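Long-range contact in alpha-1,2-mannosidase (Bacteroides thetaiotaomicron, PDB 2WW2), which is a calcium-dependent, inverting glycoside hydrolase of family GH92 from a human gut symbiont and removes alpha-linked mannose from glycans: residues 600-612 against 677-689. Numbering follows the deposited sequence. Where two conformers were deposited one is given.
Sequences PWKTQYHLRNVMD and ADNAADRPYIRKA
OD1 of N679 is gripped by both terminal nitrogens of R608: NH1 lies 3.0 Å from N679 OD1, in the plane of the amide carbonyl and on a lone pair, while the bond from NH2 to the same oxygen is weak. A third, weak bond to OD1 comes from the backbone N of A680. The amide stands almost upright to the guanidinium, the planes 84° apart, and its ND2 is held by the carbonyls of P657 and F659, which fixes the flip of N679. R608 NH2 also makes a weak bond to A680 O, the oxygen that closes the type I turn onto R683 N, and NH1 has a second partner in S656 OG. CG of R608 packs 3.6 Å from P684 CB, and bends at chi2 and chi3 then fold the chain so that one face of the guanidinium lies over that CB. An alanine in its place would probably leave N679 OD1 without its charged donor and uncover P684.

One helical turn earlier, Q604 crosses I686 at about a right angle. Its OE1 accepts a hydrogen bond from I686 N, 2.9 Å from Q604 OE1; the bond is nearly straight at the hydrogen (164°), but the donor sits above the carbonyl plane. Two waters link the amide to I686 O, one through NE2 and one through OE1. Y685 runs alongside Y605, with its OH 3.5 Å from Y605 CD1, and turns its ring edge to W601 O, CE1 lying 3.3 Å from that oxygen.

Helix 600-613 is thus joined to the mixed sheet of the catalytic domain by a glutamine that bonds the strand's backbone and an arginine whose firmer bond within this pair goes to the side chain of N679, with a weak one to A680 O, and the guanidinium charge is probably spread over neutral oxygens.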
ATOM      1  N   PRO A 600      28.372  10.433  -6.576  1.00 11.17           N
ATOM      2  CA  PRO A 600      28.213  11.209  -5.337  1.00 11.37           C
ATOM      3  C   PRO A 600      27.086  12.237  -5.417  1.00 11.37           C
ATOM      4  O   PRO A 600      26.535  12.631  -4.388  1.00 10.99           O
ATOM      5  CB  PRO A 600      29.587  11.900  -5.148  1.00 11.05           C
ATOM      6  CG  PRO A 600      30.299  11.733  -6.444  1.00 11.18           C
ATOM      7  CD  PRO A 600      29.749  10.490  -7.097  1.00 11.46           C
ATOM      8  N   TRP A 601      26.740  12.668  -6.628  1.00 11.19           N
ATOM      9  CA  TRP A 601      25.689  13.677  -6.773  1.00 11.56           C
ATOM     10  C   TRP A 601      24.337  13.170  -6.294  1.00 11.75           C
ATOM     11  O   TRP A 601      23.526  13.952  -5.816  1.00 11.57           O
ATOM     12  CB  TRP A 601      25.595  14.225  -8.208  1.00 11.85           C
ATOM     13  CG  TRP A 601      25.342  13.192  -9.283  1.00 12.24           C
ATOM     14  CD1 TRP A 601      24.130  12.791  -9.774  1.00 14.14           C
ATOM     15  CD2 TRP A 601      26.334  12.465 -10.018  1.00 13.98           C
ATOM     16  NE1 TRP A 601      24.307  11.837 -10.754  1.00 14.12           N
ATOM     17  CE2 TRP A 601      25.652  11.624 -10.927  1.00 14.04           C
ATOM     18  CE3 TRP A 601      27.732  12.434  -9.988  1.00 12.99           C
ATOM     19  CZ2 TRP A 601      26.323  10.767 -11.802  1.00 14.30           C
ATOM     20  CZ3 TRP A 601      28.399  11.580 -10.871  1.00 14.48           C
ATOM     21  CH2 TRP A 601      27.691  10.761 -11.760  1.00 14.27           C
ATOM     22  N   LYS A 602      24.103  11.863  -6.412  1.00 11.37           N
ATOM     23  CA  LYS A 602      22.872  11.270  -5.902  1.00 11.89           C
ATOM     24  C   LYS A 602      22.810  11.263  -4.357  1.00 11.46           C
ATOM     25  O   LYS A 602      21.762  11.495  -3.779  1.00 11.73           O
ATOM     26  CB  LYS A 602      22.668   9.873  -6.495  1.00 11.26           C
ATOM     27  CG  LYS A 602      22.386   9.911  -8.017  1.00 12.27           C
ATOM     28  CD  LYS A 602      22.040   8.501  -8.563  1.00 13.00           C
ATOM     29  CE  LYS A 602      21.584   8.534 -10.027  1.00 13.93           C
ATOM     30  NZ  LYS A 602      21.457   7.126 -10.516  1.00 14.01           N
ATOM     31  N   THR A 603      23.942  11.002  -3.709  1.00 11.66           N
ATOM     32  CA  THR A 603      24.072  11.164  -2.266  1.00 11.43           C
ATOM     33  C   THR A 603      23.718  12.595  -1.890  1.00 11.91           C
ATOM     34  O   THR A 603      22.910  12.826  -0.993  1.00 12.55           O
ATOM     35  CB  THR A 603      25.531  10.852  -1.802  1.00 11.95           C
ATOM     36  OG1 THR A 603      25.755   9.439  -1.864  1.00 12.18           O
ATOM     37  CG2 THR A 603      25.755  11.326  -0.372  1.00 12.16           C
ATOM     38  N   GLN A 604      24.277  13.550  -2.629  1.00 11.46           N
ATOM     39  CA  GLN A 604      24.074  14.956  -2.334  1.00 11.39           C
ATOM     40  C   GLN A 604      22.590  15.334  -2.454  1.00 12.15           C
ATOM     41  O   GLN A 604      22.034  16.008  -1.572  1.00 11.92           O
ATOM     42  CB  GLN A 604      24.924  15.809  -3.278  1.00 11.35           C
ATOM     43  CG  GLN A 604      26.430  15.707  -3.009  1.00  9.87           C
ATOM     44  CD  GLN A 604      27.283  15.963  -4.257  1.00 10.35           C
ATOM     45  OE1 GLN A 604      26.864  16.650  -5.203  1.00  9.09           O
ATOM     46  NE2 GLN A 604      28.491  15.406  -4.261  1.00  9.53           N
ATOM     47  N   TYR A 605      21.946  14.901  -3.536  1.00 12.26           N
ATOM     48  CA  TYR A 605      20.537  15.237  -3.743  1.00 12.89           C
ATOM     49  C   TYR A 605      19.641  14.630  -2.666  1.00 13.13           C
ATOM     50  O   TYR A 605      18.861  15.344  -2.030  1.00 13.30           O
ATOM     51  CB  TYR A 605      20.036  14.793  -5.124  1.00 13.41           C
ATOM     52  CG  TYR A 605      18.551  14.996  -5.262  1.00 15.26           C
ATOM     53  CD1 TYR A 605      18.028  16.255  -5.547  1.00 17.26           C
ATOM     54  CD2 TYR A 605      17.670  13.948  -5.043  1.00 18.22           C
ATOM     55  CE1 TYR A 605      16.654  16.457  -5.656  1.00 21.89           C
ATOM     56  CE2 TYR A 605      16.294  14.137  -5.137  1.00 21.53           C
ATOM     57  CZ  TYR A 605      15.796  15.389  -5.441  1.00 23.33           C
ATOM     58  OH  TYR A 605      14.432  15.562  -5.532  1.00 27.27           O
ATOM     59  N   HIS A 606      19.740  13.318  -2.481  1.00 12.76           N
ATOM     60  CA  HIS A 606      18.842  12.597  -1.579  1.00 13.63           C
ATOM     61  C   HIS A 606      19.024  12.968  -0.117  1.00 13.37           C
ATOM     62  O   HIS A 606      18.055  13.087   0.633  1.00 13.54           O
ATOM     63  CB  HIS A 606      18.987  11.090  -1.758  1.00 13.75           C
ATOM     64  CG  HIS A 606      18.442  10.598  -3.062  1.00 16.63           C
ATOM     65  ND1 HIS A 606      17.107  10.697  -3.390  1.00 16.91           N
ATOM     66  CD2 HIS A 606      19.052  10.018  -4.126  1.00 16.79           C
ATOM     67  CE1 HIS A 606      16.916  10.197  -4.600  1.00 18.28           C
ATOM     68  NE2 HIS A 606      18.081   9.777  -5.067  1.00 17.62           N
ATOM     69  N   LEU A 607      20.271  13.144   0.287  1.00 12.58           N
ATOM     70  CA  LEU A 607      20.571  13.579   1.631  1.00 12.92           C
ATOM     71  C   LEU A 607      19.901  14.930   1.915  1.00 12.22           C
ATOM     72  O   LEU A 607      19.200  15.105   2.923  1.00 11.07           O
ATOM     73  CB  LEU A 607      22.091  13.693   1.747  1.00 13.79           C
ATOM     74  CG  LEU A 607      22.715  13.845   3.116  1.00 17.37           C
ATOM     75  CD1 LEU A 607      22.437  15.262   3.579  1.00 18.93           C
ATOM     76  CD2 LEU A 607      22.181  12.779   4.097  1.00 18.36           C
ATOM     77  N   ARG A 608      20.101  15.894   1.028  1.00 11.16           N
ATOM     78  CA  ARG A 608      19.492  17.197   1.255  1.00 11.11           C
ATOM     79  C   ARG A 608      17.962  17.104   1.230  1.00 11.68           C
ATOM     80  O   ARG A 608      17.281  17.769   1.994  1.00 11.62           O
ATOM     81  CB  ARG A 608      20.034  18.233   0.260  1.00 11.18           C
ATOM     82  CG  ARG A 608      21.561  18.463   0.460  1.00  9.91           C
ATOM     83  CD  ARG A 608      21.834  19.230   1.755  1.00 11.21           C
ATOM     84  NE  ARG A 608      21.193  20.549   1.690  1.00 10.61           N
ATOM     85  CZ  ARG A 608      21.717  21.590   1.047  1.00 11.16           C
ATOM     86  NH1 ARG A 608      22.892  21.479   0.443  1.00  8.74           N
ATOM     87  NH2 ARG A 608      21.069  22.748   1.001  1.00 11.62           N
ATOM     88  N   ASN A 609      17.427  16.236   0.383  1.00 11.85           N
ATOM     89  CA  ASN A 609      15.975  16.039   0.319  1.00 12.19           C
ATOM     90  C   ASN A 609      15.440  15.478   1.656  1.00 11.62           C
ATOM     91  O   ASN A 609      14.466  15.996   2.214  1.00 10.90           O
ATOM     92  CB  ASN A 609      15.646  15.118  -0.857  1.00 13.28           C
ATOM     93  CG  ASN A 609      14.217  15.235  -1.317  1.00 17.35           C
ATOM     94  OD1 ASN A 609      13.628  16.318  -1.331  1.00 20.41           O
ATOM     95  ND2 ASN A 609      13.647  14.109  -1.721  1.00 21.73           N
ATOM     96  N   VAL A 610      16.105  14.458   2.188  1.00 10.55           N
ATOM     97  CA  VAL A 610      15.725  13.890   3.490  1.00 10.79           C
ATOM     98  C   VAL A 610      15.804  14.939   4.623  1.00 11.05           C
ATOM     99  O   VAL A 610      14.891  15.071   5.424  1.00 10.75           O
ATOM    100  CB  VAL A 610      16.579  12.638   3.839  1.00 10.67           C
ATOM    101  CG1 VAL A 610      16.438  12.277   5.321  1.00 12.14           C
ATOM    102  CG2 VAL A 610      16.170  11.432   2.951  1.00 12.31           C
ATOM    103  N   MET A 611      16.889  15.701   4.679  1.00 11.31           N
ATOM    104  CA  MET A 611      17.027  16.703   5.731  0.50 11.34           C
ATOM    105  C   MET A 611      15.894  17.723   5.668  1.00 11.51           C
ATOM    106  O   MET A 611      15.381  18.147   6.709  1.00 11.86           O
ATOM    107  CB  MET A 611      18.400  17.389   5.682  0.50 11.47           C
ATOM    108  CG  MET A 611      19.553  16.455   6.054  0.50 12.37           C
ATOM    109  SD  MET A 611      21.075  17.270   6.580  0.50 12.69           S
ATOM    110  CE  MET A 611      21.833  17.767   5.031  0.50 13.54           C
ATOM    111  N   ASP A 612      15.499  18.104   4.461  1.00 11.89           N
ATOM    112  CA  ASP A 612      14.423  19.086   4.288  1.00 13.08           C
ATOM    113  C   ASP A 612      13.051  18.482   4.585  1.00 13.57           C
ATOM    114  O   ASP A 612      12.188  19.146   5.149  1.00 13.47           O
ATOM    115  CB  ASP A 612      14.411  19.632   2.856  1.00 13.97           C
ATOM    116  CG  ASP A 612      15.540  20.637   2.580  1.00 17.08           C
ATOM    117  OD1 ASP A 612      16.214  21.116   3.524  1.00 17.73           O
ATOM    118  OD2 ASP A 612      15.750  20.954   1.386  1.00 20.41           O
ATOM    119  N   ALA A 677      29.588  28.700   0.763  1.00 11.68           N
ATOM    120  CA  ALA A 677      29.112  30.078   0.780  1.00 12.25           C
ATOM    121  C   ALA A 677      27.874  30.278  -0.077  1.00 12.62           C
ATOM    122  O   ALA A 677      27.049  31.137   0.226  1.00 13.03           O
ATOM    123  CB  ALA A 677      30.238  31.053   0.366  1.00 11.72           C
ATOM    124  N   ASP A 678      27.718  29.491  -1.142  1.00 12.74           N
ATOM    125  CA  ASP A 678      26.537  29.646  -2.001  0.50 12.95           C
ATOM    126  C   ASP A 678      25.519  28.527  -1.847  1.00 13.03           C
ATOM    127  O   ASP A 678      24.763  28.222  -2.771  1.00 12.77           O
ATOM    128  CB  ASP A 678      26.957  29.821  -3.458  0.50 13.41           C
ATOM    129  CG  ASP A 678      27.845  31.018  -3.645  0.50 13.21           C
ATOM    130  OD1 ASP A 678      27.395  32.143  -3.340  0.50 15.42           O
ATOM    131  OD2 ASP A 678      29.002  30.839  -4.073  0.50 15.08           O
ATOM    132  N   ASN A 679      25.480  27.944  -0.649  1.00 12.64           N
ATOM    133  CA  ASN A 679      24.503  26.906  -0.324  1.00 12.78           C
ATOM    134  C   ASN A 679      23.086  27.483  -0.318  1.00 13.28           C
ATOM    135  O   ASN A 679      22.892  28.663   0.025  1.00 13.14           O
ATOM    136  CB  ASN A 679      24.814  26.300   1.039  1.00 12.32           C
ATOM    137  CG  ASN A 679      24.336  24.857   1.160  1.00 12.41           C
ATOM    138  OD1 ASN A 679      23.648  24.343   0.277  1.00 10.05           O
ATOM    139  ND2 ASN A 679      24.697  24.205   2.258  1.00 11.18           N
ATOM    140  N   ALA A 680      22.118  26.654  -0.710  1.00 12.99           N
ATOM    141  CA  ALA A 680      20.704  27.022  -0.776  1.00 13.35           C
ATOM    142  C   ALA A 680      19.876  25.760  -0.864  1.00 13.76           C
ATOM    143  O   ALA A 680      20.387  24.697  -1.232  1.00 13.52           O
ATOM    144  CB  ALA A 680      20.439  27.909  -2.016  1.00 13.19           C
ATOM    145  N   ALA A 681      18.588  25.866  -0.564  1.00 14.52           N
ATOM    146  CA  ALA A 681      17.707  24.704  -0.652  1.00 15.61           C
ATOM    147  C   ALA A 681      17.745  24.031  -2.033  1.00 16.09           C
ATOM    148  O   ALA A 681      17.640  22.797  -2.135  1.00 17.46           O
ATOM    149  CB  ALA A 681      16.276  25.094  -0.278  1.00 16.15           C
ATOM    150  N   ASP A 682      17.910  24.815  -3.097  1.00 15.63           N
ATOM    151  CA  ASP A 682      17.924  24.224  -4.437  1.00 15.56           C
ATOM    152  C   ASP A 682      19.333  24.068  -5.002  1.00 14.92           C
ATOM    153  O   ASP A 682      19.514  23.860  -6.203  1.00 15.07           O
ATOM    154  CB  ASP A 682      17.018  25.007  -5.399  1.00 16.36           C
ATOM    155  CG  ASP A 682      17.532  26.410  -5.675  1.00 19.28           C
ATOM    156  OD1 ASP A 682      18.266  26.962  -4.823  1.00 21.63           O
ATOM    157  OD2 ASP A 682      17.194  26.962  -6.743  1.00 23.58           O
ATOM    158  N   ARG A 683      20.333  24.170  -4.130  1.00 13.48           N
ATOM    159  CA  ARG A 683      21.715  23.989  -4.528  1.00 12.45           C
ATOM    160  C   ARG A 683      22.385  22.916  -3.659  1.00 11.97           C
ATOM    161  O   ARG A 683      23.322  23.197  -2.912  1.00 12.54           O
ATOM    162  CB  ARG A 683      22.471  25.319  -4.466  1.00 12.44           C
ATOM    163  CG  ARG A 683      21.966  26.356  -5.487  1.00 14.34           C
ATOM    164  CD  ARG A 683      22.414  27.790  -5.151  1.00 17.48           C
ATOM    165  NE  ARG A 683      23.777  28.040  -5.602  1.00 18.96           N
ATOM    166  CZ  ARG A 683      24.109  28.332  -6.860  1.00 20.63           C
ATOM    167  NH1 ARG A 683      23.167  28.416  -7.792  1.00 21.32           N
ATOM    168  NH2 ARG A 683      25.384  28.536  -7.190  1.00 18.67           N
ATOM    169  N   PRO A 684      21.901  21.666  -3.757  1.00 11.20           N
ATOM    170  CA  PRO A 684      22.436  20.583  -2.929  1.00 10.71           C
ATOM    171  C   PRO A 684      23.749  19.989  -3.449  1.00 10.44           C
ATOM    172  O   PRO A 684      24.413  19.243  -2.729  1.00 10.87           O
ATOM    173  CB  PRO A 684      21.327  19.525  -3.010  1.00 10.51           C
ATOM    174  CG  PRO A 684      20.792  19.696  -4.423  1.00 11.30           C
ATOM    175  CD  PRO A 684      20.834  21.198  -4.663  1.00 11.06           C
ATOM    176  N   TYR A 685      24.117  20.302  -4.684  1.00  9.93           N
ATOM    177  CA  TYR A 685      25.221  19.602  -5.354  1.00 10.47           C
ATOM    178  C   TYR A 685      26.579  20.256  -5.109  1.00 10.20           C
ATOM    179  O   TYR A 685      26.690  21.480  -5.099  1.00 11.18           O
ATOM    180  CB  TYR A 685      24.973  19.538  -6.874  1.00 10.15           C
ATOM    181  CG  TYR A 685      23.714  18.787  -7.241  1.00 11.08           C
ATOM    182  CD1 TYR A 685      23.634  17.405  -7.054  1.00 11.73           C
ATOM    183  CD2 TYR A 685      22.605  19.453  -7.759  1.00 10.10           C
ATOM    184  CE1 TYR A 685      22.482  16.704  -7.369  1.00 10.94           C
ATOM    185  CE2 TYR A 685      21.450  18.763  -8.079  1.00 11.68           C
ATOM    186  CZ  TYR A 685      21.394  17.386  -7.889  1.00 11.72           C
ATOM    187  OH  TYR A 685      20.251  16.679  -8.217  1.00 11.47           O
ATOM    188  N   ILE A 686      27.615  19.439  -4.956  1.00  9.98           N
ATOM    189  CA  ILE A 686      28.977  19.963  -4.886  1.00  9.90           C
ATOM    190  C   ILE A 686      29.554  20.051  -6.307  1.00 10.22           C
ATOM    191  O   ILE A 686      29.766  19.031  -6.969  1.00 10.25           O
ATOM    192  CB  ILE A 686      29.884  19.087  -3.979  1.00  9.35           C
ATOM    193  CG1 ILE A 686      29.361  19.061  -2.532  1.00  9.57           C
ATOM    194  CG2 ILE A 686      31.350  19.548  -4.031  1.00  8.68           C
ATOM    195  CD1 ILE A 686      30.013  17.975  -1.690  1.00  7.36           C
ATOM    196  N   ARG A 687      29.785  21.266  -6.790  1.00 10.99           N
ATOM    197  CA  ARG A 687      30.367  21.441  -8.123  1.00 11.64           C
ATOM    198  C   ARG A 687      31.881  21.279  -8.053  1.00 12.49           C
ATOM    199  O   ARG A 687      32.489  20.592  -8.889  1.00 12.94           O
ATOM    200  CB  ARG A 687      29.999  22.802  -8.726  1.00 11.78           C
ATOM    201  CG  ARG A 687      30.654  23.061 -10.088  1.00 12.33           C
ATOM    202  CD  ARG A 687      30.217  24.391 -10.707  1.00 15.38           C
ATOM    203  NE  ARG A 687      30.530  25.525  -9.844  1.00 17.14           N
ATOM    204  CZ  ARG A 687      31.720  26.112  -9.773  1.00 19.09           C
ATOM    205  NH1 ARG A 687      32.732  25.678 -10.523  1.00 20.37           N
ATOM    206  NH2 ARG A 687      31.896  27.146  -8.956  1.00 18.68           N
ATOM    207  N   LYS A 688      32.488  21.912  -7.057  1.00 13.04           N
ATOM    208  CA  LYS A 688      33.936  21.894  -6.900  1.00 13.63           C
ATOM    209  C   LYS A 688      34.275  21.937  -5.413  1.00 13.34           C
ATOM    210  O   LYS A 688      33.510  22.492  -4.613  1.00 13.30           O
ATOM    211  CB  LYS A 688      34.520  23.124  -7.609  1.00 13.75           C
ATOM    212  CG  LYS A 688      36.031  23.168  -7.664  1.00 16.60           C
ATOM    213  CD  LYS A 688      36.512  24.474  -8.326  1.00 18.88           C
ATOM    214  CE  LYS A 688      38.035  24.581  -8.237  1.00 23.36           C
ATOM    215  NZ  LYS A 688      38.533  25.995  -8.276  1.00 24.78           N
ATOM    216  N   ALA A 689      35.414  21.365  -5.034  1.00 12.65           N
ATOM    217  CA  ALA A 689      35.876  21.477  -3.646  1.00 12.79           C
ATOM    218  C   ALA A 689      37.387  21.742  -3.549  1.00 12.91           C
ATOM    219  O   ALA A 689      38.176  21.229  -4.343  1.00 12.53           O
ATOM    220  CB  ALA A 689      35.505  20.225  -2.854  1.00 12.54           C
TER
HETATM  221  O   HOH W   1      30.379  16.352  -6.337  1.00 10.68           O
HETATM  222  O   HOH W   2      27.591  17.426  -7.891  1.00 12.52           O
HETATM  223  O   HOH W   3      17.580  20.542  -0.380  1.00 30.99           O